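Local coordinates for protein acetyltransferase, GNAT family (Streptococcus pneumoniae, PDB 2ATR) that is of unknown function but, as a GNAT-family member, probably transfers an acetyl group from acetyl-CoA to a substrate not yet identified, at residues Glu13-Leu16 with His17-Gln20. Numbering follows the deposited sequence.
Sequences EDVL and HLYQ
Val15 and Tyr19, one helical turn apart, lie side by side and point the same way, Val15 CG2 meeting the edge of the phenol ring at CE2, 3.9 Å away and close to the ring plane. Leu18 belongs to the same apolar side, but its CD1 comes no nearer than 4.4 Å to Val15 CB. All three side chains also rest on Leu56 of strand 52-61, so this is the side by which helix 12-20 packs against the sheet. The Tyr19 hydroxyl is hydrogen-bonded to Asp71 of strand 66-74.

Around the turn, Leu16 meets Gln20 aslant: the amide NE2 of Gln20 sits 3.7 Å from both CG and CD2 of Leu16, a van der Waals contact between the amide nitrogen and the isobutyl group. Gln20 gets there by an extended chain beyond CG that runs back along the preceding turn.

Two backbone bonds join the segments. Gln20 N to Leu16 O, 2.8 Å, is a nearly straight i to i+4 bond (166° at the hydrogen). Leu18 N instead reaches Val15 O, three residues back, at 2.8 Å but bent to 136°.

That change of pattern marks a kink, where His17 N and Leu18 N lack the i to i+4 bond of a regular helix. Beside it the His17 ring turns back along the helix: with CG between the backbone N and the carbonyl carbon (chi1 71°), CE1 lies 3.0 Å from Asp14 O, near the ring plane. Leu18 CG lies over one face of the ring, displaced toward its rim, and NE2 donates a hydrogen bond to Val53 O, the carbonyl of strand 52-61.

The chemistry implies a short, kinked amphipathic helix, its apolar side and two polar side-chain ends fastened to the sheet while Gln20 stays exposed.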
loop_
_atom_site.group_PDB
_atom_site.type_symbol
_atom_site.label_atom_id
_atom_site.label_comp_id
_atom_site.label_asym_id
_atom_site.label_seq_id
_atom_site.Cartn_x
_atom_site.Cartn_y
_atom_site.Cartn_z
ATOM N N GLU A 13 -17.295 -0.990 -0.538
ATOM C CA GLU A 13 -17.938 -2.048 -1.367
ATOM C C GLU A 13 -17.134 -2.420 -2.586
ATOM O O GLU A 13 -17.018 -3.621 -2.913
ATOM C CB GLU A 13 -19.328 -1.634 -1.848
ATOM C CG GLU A 13 -20.219 -1.039 -0.762
ATOM C CD GLU A 13 -20.197 0.474 -0.794
ATOM O OE1 GLU A 13 -20.330 1.042 -1.916
ATOM O OE2 GLU A 13 -20.046 1.091 0.289
ATOM N N ASP A 14 -16.558 -1.411 -3.249
ATOM C CA ASP A 14 -15.804 -1.657 -4.491
ATOM C C ASP A 14 -14.433 -2.301 -4.233
ATOM O O ASP A 14 -13.826 -2.872 -5.146
ATOM C CB ASP A 14 -15.664 -0.368 -5.327
ATOM C CG ASP A 14 -17.033 0.369 -5.536
ATOM O OD1 ASP A 14 -18.076 -0.315 -5.757
ATOM O OD2 ASP A 14 -17.065 1.633 -5.446
ATOM N N VAL A 15 -13.935 -2.223 -3.000
ATOM C CA VAL A 15 -12.603 -2.790 -2.714
ATOM C C VAL A 15 -12.567 -3.866 -1.625
ATOM O O VAL A 15 -11.519 -4.457 -1.383
ATOM C CB VAL A 15 -11.586 -1.710 -2.357
ATOM C CG1 VAL A 15 -11.334 -0.812 -3.603
ATOM C CG2 VAL A 15 -12.080 -0.912 -1.138
ATOM N N LEU A 16 -13.706 -4.117 -0.995
ATOM C CA LEU A 16 -13.752 -5.051 0.148
ATOM C C LEU A 16 -13.272 -6.425 -0.235
ATOM O O LEU A 16 -12.583 -7.079 0.549
ATOM C CB LEU A 16 -15.146 -5.117 0.762
ATOM C CG LEU A 16 -15.296 -5.887 2.089
ATOM C CD1 LEU A 16 -14.458 -5.293 3.205
ATOM C CD2 LEU A 16 -16.766 -5.933 2.483
ATOM N N HIS A 17 -13.598 -6.865 -1.445
ATOM C CA HIS A 17 -13.057 -8.134 -1.964
ATOM C C HIS A 17 -11.520 -8.219 -1.915
ATOM O O HIS A 17 -10.944 -9.284 -1.721
ATOM C CB HIS A 17 -13.600 -8.442 -3.386
ATOM C CG HIS A 17 -13.049 -7.551 -4.460
ATOM N ND1 HIS A 17 -13.412 -6.232 -4.573
ATOM C CD2 HIS A 17 -12.195 -7.805 -5.483
ATOM C CE1 HIS A 17 -12.758 -5.692 -5.587
ATOM N NE2 HIS A 17 -12.025 -6.630 -6.163
ATOM N N LEU A 18 -10.836 -7.092 -2.101
ATOM C CA LEU A 18 -9.361 -7.105 -2.025
ATOM C C LEU A 18 -8.873 -7.386 -0.567
ATOM O O LEU A 18 -8.004 -8.202 -0.346
ATOM C CB LEU A 18 -8.812 -5.757 -2.496
ATOM C CG LEU A 18 -9.011 -5.340 -3.959
ATOM C CD1 LEU A 18 -8.345 -3.984 -4.218
ATOM C CD2 LEU A 18 -8.458 -6.372 -4.841
ATOM N N TYR A 19 -9.433 -6.663 0.387
ATOM C CA TYR A 19 -9.106 -6.846 1.821
ATOM C C TYR A 19 -9.525 -8.248 2.307
ATOM O O TYR A 19 -8.712 -8.940 2.941
ATOM C CB TYR A 19 -9.717 -5.745 2.676
ATOM C CG TYR A 19 -9.146 -4.379 2.398
ATOM C CD1 TYR A 19 -7.979 -3.921 3.062
ATOM C CD2 TYR A 19 -9.764 -3.526 1.468
ATOM C CE1 TYR A 19 -7.447 -2.633 2.793
ATOM C CE2 TYR A 19 -9.242 -2.268 1.199
ATOM C CZ TYR A 19 -8.078 -1.825 1.863
ATOM O OH TYR A 19 -7.605 -0.570 1.568
ATOM N N GLN A 20 -10.750 -8.681 1.970
ATOM C CA GLN A 20 -11.141 -10.116 2.137
ATOM C C GLN A 20 -10.090 -11.065 1.574
ATOM O O GLN A 20 -9.717 -12.033 2.217
ATOM C CB GLN A 20 -12.525 -10.421 1.510
ATOM C CG GLN A 20 -13.656 -9.925 2.366
ATOM C CD GLN A 20 -15.014 -9.760 1.664
ATOM O OE1 GLN A 20 -15.139 -9.790 0.435
ATOM N NE2 GLN A 20 -16.039 -9.521 2.473
#